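Local structure of Mn transporter subunit (3UJP) at residues A[46-51]-A[148-153]; A[30-35]-A[152-157]; A[54-59]-A[75-80]; A[141-146]-A[166-171]; A[181-186]-A[290-295]. The protein probably captures manganese in the periplasm as the metal-binding subunit of an uptake transporter, and carries a manganese ion in this structure. All blocks are in the same frame, centred on the assembly; numbering follows the deposited sequence.

How the contacts relate
The five contacts tie helices to each other and to the sheet. Contacts 1, 2 and 4 all use helix 136-153: contacts 1 and 2 share Glu-152 and Leu-153, their centres about 7 Å apart, while the centre of contact 4 is about 10 Å from that of contact 1 and their segments alternate. Contact 3 lies on the same sheet as contact 2, through neighbouring strands 33-36 and 54-57, nested along the chain inside the loops of contacts 1 and 2. Contact 5, its centre about 38 Å from that of contact 2, shares helix 158-183 with contact 4. That long helix runs from contact 4 to contact 5, which lies across the chain's centre from contacts 2 and 3.

Contact 1. Residues A[46-51]-A[148-153]; sequences QNVAGD and QAFVEL. With ZN (zinc ion), chain H.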
# COMPACT_ATOMS: atom_id res chain seq x y z
N GLN A 46 11.57 0.67 3.88
CA GLN A 46 10.70 0.36 2.76
C GLN A 46 11.55 -0.22 1.63
O GLN A 46 11.06 -0.96 0.77
CB GLN A 46 9.88 1.58 2.30
CG GLN A 46 9.31 1.47 0.87
CD GLN A 46 8.04 0.59 0.73
OE1 GLN A 46 7.96 -0.54 1.25
NE2 GLN A 46 7.05 1.11 -0.00
N ASN A 47 12.84 0.09 1.64
CA ASN A 47 13.72 -0.40 0.61
C ASN A 47 14.24 -1.80 0.83
O ASN A 47 14.66 -2.44 -0.12
CB ASN A 47 14.83 0.60 0.26
CG ASN A 47 14.50 1.38 -1.01
OD1 ASN A 47 14.47 0.80 -2.09
ND2 ASN A 47 14.23 2.69 -0.88
N VAL A 48 14.18 -2.32 2.06
CA VAL A 48 14.54 -3.71 2.33
C VAL A 48 13.31 -4.63 2.35
O VAL A 48 13.41 -5.85 2.18
CB VAL A 48 15.25 -3.87 3.68
CG1 VAL A 48 15.41 -5.34 4.04
CG2 VAL A 48 16.60 -3.16 3.68
N ALA A 49 12.14 -4.04 2.57
CA ALA A 49 10.93 -4.84 2.78
C ALA A 49 10.19 -5.12 1.47
O ALA A 49 9.70 -6.21 1.23
CB ALA A 49 10.02 -4.16 3.78
N GLY A 50 10.12 -4.13 0.60
CA GLY A 50 9.51 -4.37 -0.68
C GLY A 50 8.04 -4.29 -0.46
O GLY A 50 7.58 -3.52 0.38
N ASP A 51 7.32 -5.08 -1.25
CA ASP A 51 5.89 -5.18 -1.08
C ASP A 51 5.53 -6.30 -0.10
O ASP A 51 4.34 -6.56 0.13
CB ASP A 51 5.16 -5.30 -2.43
CG ASP A 51 5.82 -6.27 -3.39
OD1 ASP A 51 6.38 -7.31 -2.97
OD2 ASP A 51 5.75 -6.03 -4.61
N GLN A 148 18.09 -8.21 9.47
CA GLN A 148 17.96 -9.19 10.56
C GLN A 148 16.63 -9.08 11.30
O GLN A 148 16.08 -10.08 11.75
CB GLN A 148 19.09 -9.06 11.58
CG GLN A 148 20.48 -9.36 11.06
CD GLN A 148 21.54 -8.96 12.07
OE1 GLN A 148 21.23 -8.69 13.24
NE2 GLN A 148 22.80 -8.91 11.63
N ALA A 149 16.14 -7.85 11.43
CA ALA A 149 14.92 -7.59 12.18
C ALA A 149 13.74 -8.17 11.45
O ALA A 149 12.78 -8.62 12.08
CB ALA A 149 14.75 -6.11 12.38
N PHE A 150 13.83 -8.14 10.11
CA PHE A 150 12.75 -8.60 9.22
C PHE A 150 12.73 -10.11 9.01
O PHE A 150 11.66 -10.68 8.82
CB PHE A 150 12.89 -7.95 7.84
CG PHE A 150 12.46 -6.53 7.78
CD1 PHE A 150 12.18 -5.83 8.92
CD2 PHE A 150 12.33 -5.91 6.57
CE1 PHE A 150 11.79 -4.53 8.85
CE2 PHE A 150 11.94 -4.62 6.49
CZ PHE A 150 11.67 -3.92 7.63
N VAL A 151 13.90 -10.75 9.01
CA VAL A 151 13.97 -12.21 8.87
C VAL A 151 13.35 -12.89 10.10
O VAL A 151 12.64 -13.90 9.97
CB VAL A 151 15.40 -12.72 8.65
CG1 VAL A 151 16.07 -11.94 7.56
CG2 VAL A 151 16.21 -12.64 9.94
N GLU A 152 13.62 -12.33 11.28
CA GLU A 152 13.01 -12.79 12.52
C GLU A 152 11.56 -12.40 12.56
O GLU A 152 10.71 -13.21 12.91
CB GLU A 152 13.72 -12.22 13.74
CG GLU A 152 15.20 -12.52 13.77
CD GLU A 152 15.90 -11.78 14.89
OE1 GLU A 152 15.18 -11.16 15.70
OE2 GLU A 152 17.15 -11.81 14.97
N LEU A 153 11.25 -11.16 12.19
CA LEU A 153 9.84 -10.77 12.12
C LEU A 153 9.03 -11.71 11.21
O LEU A 153 8.02 -12.27 11.65
CB LEU A 153 9.63 -9.31 11.68
CG LEU A 153 8.14 -8.97 11.87
CD1 LEU A 153 7.78 -8.88 13.37
CD2 LEU A 153 7.64 -7.72 11.13
ZN ZN H . 6.67 -8.18 -5.42
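The ring of Phe-150 overlaps the methyl group of Ala-49, whose CB lies 3.4 Å from Phe-150 CE2. Beside it Val-48 offers one branch, CG1, at 4.0 Å from Phe-150 CD2. Both methyls approach the ring at a slant, while the backbone N of Ala-49 lies in the ring plane at its edge. Phe-150 CG points away from its own carbonyl carbon (chi1 -76°), which carries the ring off helix 136-153 and onto the last turn of helix 39-49. The contact is wholly apolar and buried. The same ring also meets Leu-53, Leu-85 of strand 83-86 and, edge to face, Tyr-161. With an alanine here, the methyls of Ala-49 and Val-48 would probably lose their shared aromatic partner, and a gap would be likely to open between the two helices. Helix 39-49 stops just past this point: Gly-50 takes a positive phi of 80°, a conformation in which a side chain would run into the preceding carbonyl oxygen. The chain then turns to Asp-51, whose carboxylate holds a zinc ion, with OD2 at 2.5 Å from the metal; Glu-30 of a third subunit binds the same ion, making it a bridge between chains. Val-48 O in addition accepts a hydrogen bond from Asn-164 ND2 on helix 158-183. Helices laid against a parallel sheet in this way are characteristic of the alpha/beta lobe of metal-binding proteins of ABC transporters.

Contact 2. Residues A[30-35]-A[152-157]; sequences EKKKVL and ELDPDN. With ZN (zinc ion), chain B.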
# COMPACT_ATOMS: atom_id res chain seq x y z
N GLU A 30 -2.79 -11.26 5.83
CA GLU A 30 -2.24 -9.98 5.40
C GLU A 30 -0.75 -9.89 5.73
O GLU A 30 -0.18 -10.78 6.36
CB GLU A 30 -2.99 -8.83 6.06
CG GLU A 30 -4.14 -8.29 5.23
CD GLU A 30 -5.09 -9.38 4.76
OE1 GLU A 30 -5.70 -9.21 3.68
OE2 GLU A 30 -5.22 -10.39 5.47
N LYS A 31 -0.12 -8.80 5.29
CA LYS A 31 1.30 -8.58 5.53
C LYS A 31 1.57 -7.92 6.88
O LYS A 31 0.73 -7.18 7.40
CB LYS A 31 1.89 -7.74 4.41
CG LYS A 31 1.12 -7.82 3.10
CD LYS A 31 1.82 -7.02 2.00
CE LYS A 31 1.19 -5.65 1.84
NZ LYS A 31 1.85 -4.86 0.76
N LYS A 32 2.74 -8.20 7.44
CA LYS A 32 3.13 -7.62 8.75
C LYS A 32 3.05 -6.07 8.76
O LYS A 32 2.87 -5.46 7.71
CB LYS A 32 4.52 -8.10 9.22
CG LYS A 32 4.63 -9.60 9.51
CD LYS A 32 3.56 -10.10 10.49
CE LYS A 32 3.69 -11.61 10.77
NZ LYS A 32 2.58 -12.11 11.64
N LYS A 33 3.16 -5.44 9.91
CA LYS A 33 3.12 -3.98 9.94
C LYS A 33 4.32 -3.39 10.67
O LYS A 33 4.53 -3.65 11.84
CB LYS A 33 1.81 -3.50 10.56
CG LYS A 33 0.93 -2.69 9.60
CD LYS A 33 0.87 -1.19 9.97
CE LYS A 33 0.11 -0.95 11.30
NZ LYS A 33 0.04 0.49 11.68
N VAL A 34 5.13 -2.59 9.96
CA VAL A 34 6.37 -2.08 10.54
C VAL A 34 6.33 -0.56 10.68
O VAL A 34 5.98 0.15 9.74
CB VAL A 34 7.59 -2.50 9.71
CG1 VAL A 34 8.85 -1.89 10.28
CG2 VAL A 34 7.71 -3.98 9.69
N LEU A 35 6.72 -0.06 11.85
CA LEU A 35 6.62 1.37 12.13
C LEU A 35 7.99 2.01 12.36
O LEU A 35 8.83 1.44 13.07
CB LEU A 35 5.72 1.61 13.34
CG LEU A 35 4.85 2.85 13.18
CD1 LEU A 35 3.70 2.55 12.19
CD2 LEU A 35 4.31 3.36 14.52
N GLU A 152 13.62 -12.33 11.28
CA GLU A 152 13.01 -12.79 12.52
C GLU A 152 11.56 -12.40 12.56
O GLU A 152 10.71 -13.21 12.91
CB GLU A 152 13.72 -12.22 13.74
CG GLU A 152 15.20 -12.52 13.77
CD GLU A 152 15.90 -11.78 14.89
OE1 GLU A 152 15.18 -11.16 15.70
OE2 GLU A 152 17.15 -11.81 14.97
N LEU A 153 11.25 -11.16 12.19
CA LEU A 153 9.84 -10.77 12.12
C LEU A 153 9.03 -11.71 11.21
O LEU A 153 8.02 -12.27 11.65
CB LEU A 153 9.63 -9.31 11.68
CG LEU A 153 8.14 -8.97 11.87
CD1 LEU A 153 7.78 -8.88 13.37
CD2 LEU A 153 7.64 -7.72 11.13
N ASP A 154 9.49 -11.86 9.96
CA ASP A 154 8.79 -12.62 8.91
C ASP A 154 9.75 -13.56 8.21
O ASP A 154 10.13 -13.31 7.07
CB ASP A 154 8.20 -11.68 7.87
CG ASP A 154 7.11 -12.34 7.00
OD1 ASP A 154 7.00 -13.60 7.01
OD2 ASP A 154 6.38 -11.59 6.31
N PRO A 155 10.10 -14.66 8.86
CA PRO A 155 11.09 -15.59 8.31
C PRO A 155 10.59 -16.25 7.02
O PRO A 155 11.42 -16.73 6.23
CB PRO A 155 11.25 -16.62 9.43
CG PRO A 155 9.94 -16.60 10.13
CD PRO A 155 9.49 -15.17 10.10
N ASP A 156 9.27 -16.27 6.80
CA ASP A 156 8.71 -16.84 5.58
C ASP A 156 9.33 -16.18 4.33
O ASP A 156 9.73 -16.85 3.38
CB ASP A 156 7.17 -16.69 5.56
CG ASP A 156 6.46 -17.52 6.64
OD1 ASP A 156 7.11 -18.38 7.27
OD2 ASP A 156 5.24 -17.31 6.83
N ASN A 157 9.44 -14.86 4.37
CA ASN A 157 9.89 -14.09 3.22
C ASN A 157 11.36 -13.69 3.25
O ASN A 157 11.80 -12.90 2.43
CB ASN A 157 9.02 -12.86 3.07
CG ASN A 157 7.58 -13.21 2.78
OD1 ASN A 157 7.30 -14.11 1.99
ND2 ASN A 157 6.66 -12.54 3.45
ZN ZN B . -7.18 -9.30 1.69
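This is a mainly apolar strand-to-helix contact with charged groups at its fringe, placed where strand 33-36, in the parallel sheet of an alpha/beta lobe, begins and helix 136-153 ends. Leu-153 carries it with a single branch. Its CD2 lies 3.7 Å from Lys-32 CB and also reaches Lys-32 CG, so the lysine takes part through the aliphatic root of its chain. Leu-153 CG stands opposite its backbone N (chi1 -171°), which sends the branched end out toward the strand. The same CD2 meets Val-34 CG2 at 4.0 Å, the two side chains lying antiparallel as they pass. Leu-53 and Leu-83 pack around this patch, Leu-53 against Lys-32, Val-34 and Asp-154, and Leu-83 against Leu-153. Asp-154 follows the helix and is buried, its OD2 being 4.2 Å from Lys-32 CG. The lysine bends at chi2, and its NZ ends 6.6 Å from Asp-154 OD2, so any attraction between the charges acts at a distance. Beyond the strand start, Glu-30 OE1 binds a zinc ion together with Asp-51 of a third subunit. Asp-154 is tied to its own turn twice: its backbone O accepts from Asn-157 N, and its carboxylate OD2 takes a weak hydrogen bond of 3.0 Å from Asn-157 ND2, bent to 128° at the hydrogen.

Contact 3. Residues A[54-59]-A[75-80]; sequences VVESIT and IVKAQD
Glu-56 OE2 is held by a salt bridge from Arg-60 NH1, while the methylene chain of Lys-77 passes it, Lys-77 CD at 3.5 Å from OE2. The lysine does not complete an ion pair with it, for Lys-77 NZ stays 4.4 Å from Glu-56 OE2, near enough only for a longer-range attraction. The two side chains cross at about a right angle. Glu-56 reaches out fully extended, with CG opposite its backbone N (chi1 -171°), and its carboxylate meets the middle of the lysine chain crosswise. Lys-77 bends about its CG-CD bond (chi3 -71°) and brings its ammonium group toward two backbone carbonyls, with NZ 3.7 Å from Ser-57 O and 3.9 Å from Ile-58 O. A leucine in its place would probably leave the carbonyl oxygens of Ser-57 and Ile-58 without the ammonium group beside them, and the Glu-56 carboxylate with Arg-60 as its main positive neighbour. The contact belongs to a beta-alpha-beta crossover: strand 54-57, the outermost of its sheet, leads through helix 72-80 to strand 83-86, which lies on the far side of strand 33-36. Lys-77 therefore reaches from the crossover helix back to the end of the strand that precedes it. The apolar side of the helix is joined to Ile-58 through Phe-98 of helix 95-100, which touches Ile-58, Ile-75 and Ala-78. Past the strand end the chain is tied by Ser-57 OG, which donates to Thr-59 O at 3.0 Å, the hydroxyl tilted 19° from the carbonyl plane.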
# COMPACT_ATOMS: atom_id res chain seq x y z
N VAL A 54 4.55 -3.68 5.25
CA VAL A 54 3.97 -2.37 4.98
C VAL A 54 4.53 -1.36 5.96
O VAL A 54 4.19 -1.35 7.14
CB VAL A 54 2.41 -2.37 4.96
CG1 VAL A 54 1.84 -3.57 5.67
CG2 VAL A 54 1.85 -1.06 5.51
N VAL A 55 5.43 -0.52 5.44
CA VAL A 55 6.22 0.35 6.27
C VAL A 55 5.54 1.67 6.40
O VAL A 55 5.01 2.19 5.41
CB VAL A 55 7.54 0.59 5.64
CG1 VAL A 55 8.32 1.54 6.51
CG2 VAL A 55 8.25 -0.73 5.46
N GLU A 56 5.57 2.23 7.60
CA GLU A 56 4.93 3.50 7.82
C GLU A 56 5.75 4.31 8.81
O GLU A 56 6.52 3.75 9.58
CB GLU A 56 3.53 3.25 8.35
CG GLU A 56 2.65 4.46 8.44
CD GLU A 56 1.29 4.09 9.01
OE1 GLU A 56 1.10 2.88 9.31
OE2 GLU A 56 0.42 4.99 9.16
N SER A 57 5.59 5.62 8.77
CA SER A 57 6.34 6.50 9.63
C SER A 57 5.44 7.12 10.71
O SER A 57 4.23 7.28 10.51
CB SER A 57 6.91 7.63 8.78
OG SER A 57 7.89 8.40 9.47
N ILE A 58 6.04 7.48 11.86
CA ILE A 58 5.32 8.23 12.89
C ILE A 58 5.19 9.69 12.42
O ILE A 58 4.08 10.21 12.20
CB ILE A 58 6.04 8.23 14.27
CG1 ILE A 58 6.27 6.82 14.81
CG2 ILE A 58 5.26 9.06 15.29
CD1 ILE A 58 5.07 6.17 15.27
N THR A 59 6.35 10.34 12.31
CA THR A 59 6.43 11.75 11.94
C THR A 59 6.21 11.88 10.44
O THR A 59 6.80 11.14 9.66
CB THR A 59 7.82 12.26 12.21
OG1 THR A 59 8.73 11.54 11.38
CG2 THR A 59 8.21 12.03 13.65
N ILE A 75 0.03 6.87 18.98
CA ILE A 75 0.09 5.80 19.99
C ILE A 75 -0.80 4.64 19.61
O ILE A 75 -0.46 3.48 19.86
CB ILE A 75 -0.29 6.27 21.41
CG1 ILE A 75 0.46 7.54 21.79
CG2 ILE A 75 0.05 5.18 22.40
CD1 ILE A 75 1.50 7.32 22.87
N VAL A 76 -1.94 4.96 19.00
CA VAL A 76 -2.83 3.91 18.52
C VAL A 76 -2.08 3.02 17.53
O VAL A 76 -2.04 1.79 17.70
CB VAL A 76 -4.18 4.46 17.93
CG1 VAL A 76 -4.03 4.92 16.47
CG2 VAL A 76 -5.27 3.41 18.02
N LYS A 77 -1.46 3.64 16.52
CA LYS A 77 -0.70 2.90 15.51
C LYS A 77 0.27 1.97 16.18
O LYS A 77 0.11 0.78 16.11
CB LYS A 77 0.05 3.84 14.56
CG LYS A 77 -0.84 4.47 13.49
CD LYS A 77 -0.06 5.45 12.58
CE LYS A 77 0.31 6.74 13.33
NZ LYS A 77 1.18 7.69 12.54
N ALA A 78 1.24 2.54 16.88
CA ALA A 78 2.23 1.75 17.62
C ALA A 78 1.76 0.41 18.23
O ALA A 78 2.41 -0.62 18.05
CB ALA A 78 2.89 2.61 18.69
N GLN A 79 0.65 0.42 18.98
CA GLN A 79 0.19 -0.80 19.64
C GLN A 79 -0.33 -1.86 18.66
O GLN A 79 -0.42 -3.05 19.00
CB GLN A 79 -0.85 -0.47 20.71
CG GLN A 79 -1.64 0.79 20.43
CD GLN A 79 -2.32 1.33 21.67
OE1 GLN A 79 -3.39 1.96 21.60
NE2 GLN A 79 -1.71 1.10 22.83
N ASP A 80 -0.64 -1.40 17.44
CA ASP A 80 -1.16 -2.22 16.34
C ASP A 80 -0.13 -2.66 15.30
O ASP A 80 -0.42 -3.48 14.44
CB ASP A 80 -2.25 -1.45 15.61
CG ASP A 80 -3.60 -1.66 16.23
OD1 ASP A 80 -3.72 -1.43 17.45
OD2 ASP A 80 -4.51 -2.07 15.48

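Contact 4. Residues A[141-146]-A[166-171]; sequences VYVENI and AVYSEQ
Val-143 stands between two neighbours on the facing helix and gives each of them one methyl. Its CG1 meets the ring of Tyr-168, coming to 3.8 Å from CD2 and close to CE2 as well, at an oblique angle to the ring. Its CG2 reaches the hydroxyl of Ser-169, 3.5 Å from OG. The torsion of Val-143 (chi1 -48°) sets CG1 opposite its own carbonyl carbon and CG2 between the carbonyl carbon and the backbone N, which turns CG1 to the tyrosine ring and CG2 to the serine. The hydroxyl of Ser-169 meets this methyl without a polar partner across the contact; it hydrogen-bonds within its own helix to Ala-165 O, one turn back. The backbones come near here, with 7.1 Å from Val-143 CA to Ser-169 CA. A second shell holds the aromatic ring: Asp-43 and Asn-47 of helix 39-49 touch Tyr-168, as do Phe-284 and Leu-285 of helix 284-296. Helix 136-153 is placed in turn by Ile-146 packing on Val-45 and by a hydrogen bond between Tyr-142 OH and Asn-87 OD1. Farther out, Glu-170 accepts a hydrogen bond from the backbone N of Met-89 of a second subunit. Helices 136-153 and 158-183, joined by a short turn, pack here as an antiparallel helical hairpin, whose second arm is the long helix that spans the two lobes, as in metal-binding proteins of this family.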
# COMPACT_ATOMS: atom_id res chain seq x y z
N VAL A 141 25.29 -0.49 7.86
CA VAL A 141 24.94 -1.19 9.08
C VAL A 141 23.46 -0.93 9.46
O VAL A 141 22.79 -1.78 10.05
CB VAL A 141 25.89 -0.82 10.20
CG1 VAL A 141 27.30 -1.07 9.76
CG2 VAL A 141 25.74 0.60 10.53
N TYR A 142 22.95 0.24 9.10
CA TYR A 142 21.53 0.50 9.26
C TYR A 142 20.76 -0.58 8.53
O TYR A 142 19.92 -1.26 9.10
CB TYR A 142 21.19 1.85 8.66
CG TYR A 142 21.35 3.01 9.61
CD1 TYR A 142 20.29 3.40 10.42
CD2 TYR A 142 22.53 3.73 9.69
CE1 TYR A 142 20.41 4.46 11.29
CE2 TYR A 142 22.66 4.81 10.56
CZ TYR A 142 21.59 5.17 11.36
OH TYR A 142 21.67 6.23 12.25
N VAL A 143 21.09 -0.75 7.25
CA VAL A 143 20.33 -1.63 6.35
C VAL A 143 20.47 -3.08 6.73
O VAL A 143 19.59 -3.88 6.47
CB VAL A 143 20.75 -1.48 4.86
CG1 VAL A 143 20.81 -0.02 4.44
CG2 VAL A 143 22.09 -2.16 4.61
N GLU A 144 21.58 -3.43 7.35
CA GLU A 144 21.74 -4.82 7.69
C GLU A 144 20.85 -5.14 8.86
O GLU A 144 20.19 -6.19 8.87
CB GLU A 144 23.17 -5.12 8.07
CG GLU A 144 23.28 -6.45 8.79
CD GLU A 144 23.18 -7.61 7.84
OE1 GLU A 144 22.94 -7.37 6.63
OE2 GLU A 144 23.35 -8.76 8.30
N ASN A 145 20.84 -4.25 9.86
CA ASN A 145 20.03 -4.49 11.07
C ASN A 145 18.53 -4.51 10.79
O ASN A 145 17.76 -5.15 11.49
CB ASN A 145 20.34 -3.47 12.17
CG ASN A 145 21.79 -3.53 12.63
OD1 ASN A 145 22.40 -4.60 12.68
ND2 ASN A 145 22.34 -2.37 12.95
N ILE A 146 18.14 -3.78 9.75
CA ILE A 146 16.78 -3.82 9.23
C ILE A 146 16.53 -5.19 8.65
O ILE A 146 15.40 -5.69 8.69
CB ILE A 146 16.60 -2.83 8.10
CG1 ILE A 146 16.78 -1.39 8.60
CG2 ILE A 146 15.26 -3.02 7.48
CD1 ILE A 146 16.92 -0.35 7.49
N ALA A 166 20.65 -6.86 -0.20
CA ALA A 166 21.74 -7.01 -1.16
C ALA A 166 21.76 -5.84 -2.16
O ALA A 166 22.75 -5.10 -2.26
CB ALA A 166 21.59 -8.33 -1.90
N VAL A 167 20.67 -5.71 -2.90
CA VAL A 167 20.50 -4.65 -3.89
C VAL A 167 20.59 -3.25 -3.26
O VAL A 167 21.17 -2.36 -3.84
CB VAL A 167 19.16 -4.81 -4.64
CG1 VAL A 167 18.80 -3.55 -5.41
CG2 VAL A 167 19.22 -6.01 -5.54
N TYR A 168 20.02 -3.04 -2.09
CA TYR A 168 20.12 -1.71 -1.47
C TYR A 168 21.56 -1.50 -0.99
O TYR A 168 22.13 -0.43 -1.20
CB TYR A 168 19.08 -1.54 -0.35
CG TYR A 168 18.74 -0.10 -0.04
CD1 TYR A 168 18.38 0.76 -1.05
CD2 TYR A 168 18.77 0.40 1.26
CE1 TYR A 168 18.05 2.11 -0.79
CE2 TYR A 168 18.46 1.75 1.54
CZ TYR A 168 18.09 2.60 0.51
OH TYR A 168 17.78 3.93 0.74
N SER A 169 22.15 -2.51 -0.36
CA SER A 169 23.53 -2.40 0.11
C SER A 169 24.43 -1.99 -1.05
O SER A 169 25.31 -1.14 -0.92
CB SER A 169 24.04 -3.72 0.69
OG SER A 169 23.43 -4.03 1.93
N GLU A 170 24.19 -2.61 -2.19
CA GLU A 170 24.99 -2.38 -3.37
C GLU A 170 24.83 -0.98 -3.94
O GLU A 170 25.78 -0.41 -4.44
CB GLU A 170 24.60 -3.38 -4.45
CG GLU A 170 24.76 -2.80 -5.83
CD GLU A 170 24.13 -3.65 -6.90
OE1 GLU A 170 22.89 -3.56 -7.08
OE2 GLU A 170 24.89 -4.39 -7.56
N GLN A 171 23.63 -0.43 -3.88
CA GLN A 171 23.39 0.91 -4.41
C GLN A 171 23.88 1.97 -3.44
O GLN A 171 24.10 3.11 -3.83
CB GLN A 171 21.91 1.14 -4.68
CG GLN A 171 21.30 0.22 -5.69
CD GLN A 171 19.82 0.17 -5.55
OE1 GLN A 171 19.26 0.83 -4.69
NE2 GLN A 171 19.15 -0.62 -6.40

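Contact 5. Residues A[181-186]-A[290-295]; sequences ADLEQV and YDARVI. With ZN (zinc ion), chain N.
Here the far end of the long helix 158-183, which spans the two lobes of this alpha/beta binding protein, rests on helix 284-296 near the C-terminus. The close-packed half is apolar and buried. Leu-183 puts its CD2 branch 3.9 Å from Ile-295 CG2, the two chains crossing at a slant, and the same methyl lies 4.5 Å from Ala-292 CB. Tyr-207 and Thr-296 also touch Leu-183, and Leu-269 of strand 264-269 supports Ile-295. The other half is looser and partly exposed. Asp-182 OD1 comes only to 4.2 Å from Arg-293 CG, so the carboxylate meets the aliphatic part of the arginine. The carboxylate and guanidinium planes are turned 51° apart, and Asp-182 OD2 remains 6.2 Å from Arg-293 NE. Arg-293 bends at chi3, and its strongest partner lies in its own helix, where NH2 forms a salt bridge with Glu-289 OE1. A firmer polar link between the helices is the hydrogen bond between the backbone Asp-182 O and the hydroxyl Thr-296 OG1. On the outer side, Glu-184 binds a zinc ion through OE1 at 2.4 Å, with OE2 farther off at 2.7 Å from the metal.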
# COMPACT_ATOMS: atom_id res chain seq x y z
N ALA A 181 33.62 11.25 -4.48
CA ALA A 181 34.12 11.76 -5.76
C ALA A 181 33.61 13.18 -6.05
O ALA A 181 34.13 13.87 -6.93
CB ALA A 181 33.72 10.81 -6.89
N ASP A 182 32.60 13.61 -5.29
CA ASP A 182 31.96 14.91 -5.48
C ASP A 182 32.52 16.00 -4.56
O ASP A 182 32.54 17.18 -4.91
CB ASP A 182 30.45 14.78 -5.23
CG ASP A 182 29.61 15.15 -6.44
OD1 ASP A 182 29.59 16.35 -6.83
OD2 ASP A 182 28.93 14.25 -6.98
N LEU A 183 32.95 15.60 -3.38
CA LEU A 183 33.43 16.54 -2.37
C LEU A 183 34.95 16.67 -2.47
O LEU A 183 35.54 17.61 -1.90
CB LEU A 183 33.04 16.03 -0.98
CG LEU A 183 31.56 15.90 -0.64
CD1 LEU A 183 31.34 14.90 0.49
CD2 LEU A 183 30.97 17.25 -0.28
N GLU A 184 35.58 15.73 -3.18
CA GLU A 184 37.03 15.76 -3.39
C GLU A 184 37.41 16.93 -4.31
O GLU A 184 38.54 17.42 -4.27
CB GLU A 184 37.57 14.40 -3.90
CG GLU A 184 37.61 14.21 -5.42
CD GLU A 184 37.84 12.73 -5.83
OE1 GLU A 184 37.15 11.84 -5.32
OE2 GLU A 184 38.71 12.46 -6.68
N GLN A 185 36.45 17.38 -5.10
CA GLN A 185 36.64 18.55 -5.96
C GLN A 185 37.10 19.78 -5.19
O GLN A 185 38.25 20.19 -5.31
CB GLN A 185 35.37 18.85 -6.76
CG GLN A 185 35.00 17.72 -7.75
CD GLN A 185 33.74 18.02 -8.58
OE1 GLN A 185 33.46 19.17 -8.93
NE2 GLN A 185 32.98 16.96 -8.89
N VAL A 186 36.20 20.39 -4.42
CA VAL A 186 36.57 21.47 -3.51
C VAL A 186 37.88 21.12 -2.74
O VAL A 186 37.99 20.04 -2.16
CB VAL A 186 35.37 21.82 -2.56
CG1 VAL A 186 34.41 20.64 -2.46
CG2 VAL A 186 35.85 22.28 -1.19
N TYR A 290 21.68 14.50 -3.45
CA TYR A 290 21.36 15.92 -3.36
C TYR A 290 22.30 16.67 -2.42
O TYR A 290 22.94 17.64 -2.81
CB TYR A 290 19.91 16.13 -2.87
CG TYR A 290 19.44 17.58 -2.91
CD1 TYR A 290 19.09 18.18 -4.11
CD2 TYR A 290 19.34 18.34 -1.75
CE1 TYR A 290 18.65 19.50 -4.17
CE2 TYR A 290 18.90 19.65 -1.80
CZ TYR A 290 18.56 20.23 -3.01
OH TYR A 290 18.13 21.54 -3.06
N ASP A 291 22.37 16.20 -1.18
CA ASP A 291 23.09 16.88 -0.11
C ASP A 291 24.52 17.26 -0.49
O ASP A 291 25.00 18.34 -0.15
CB ASP A 291 23.13 15.98 1.12
CG ASP A 291 22.13 16.37 2.16
OD1 ASP A 291 22.21 15.79 3.26
OD2 ASP A 291 21.27 17.25 1.90
N ALA A 292 25.20 16.34 -1.16
CA ALA A 292 26.59 16.53 -1.52
C ALA A 292 26.69 17.40 -2.77
O ALA A 292 27.52 18.30 -2.84
CB ALA A 292 27.28 15.18 -1.73
N ARG A 293 25.85 17.13 -3.76
CA ARG A 293 25.88 17.97 -4.93
C ARG A 293 25.76 19.45 -4.53
O ARG A 293 26.65 20.22 -4.83
CB ARG A 293 24.85 17.54 -5.97
CG ARG A 293 25.46 16.74 -7.14
CD ARG A 293 24.45 15.78 -7.79
NE ARG A 293 23.13 16.38 -7.91
CZ ARG A 293 21.98 15.73 -7.79
NH1 ARG A 293 20.83 16.38 -7.91
NH2 ARG A 293 21.96 14.42 -7.56
N VAL A 294 24.72 19.83 -3.80
CA VAL A 294 24.50 21.27 -3.54
C VAL A 294 25.53 21.87 -2.58
O VAL A 294 25.66 23.10 -2.49
CB VAL A 294 23.06 21.62 -3.10
CG1 VAL A 294 22.06 20.84 -3.93
CG2 VAL A 294 22.85 21.34 -1.64
N ILE A 295 26.25 21.01 -1.88
CA ILE A 295 27.38 21.43 -1.04
C ILE A 295 28.57 21.73 -1.92
O ILE A 295 29.13 22.83 -1.89
CB ILE A 295 27.77 20.34 -0.04
CG1 ILE A 295 26.81 20.33 1.16
CG2 ILE A 295 29.16 20.58 0.47
CD1 ILE A 295 27.15 19.28 2.20
ZN ZN N . 38.70 10.04 -5.53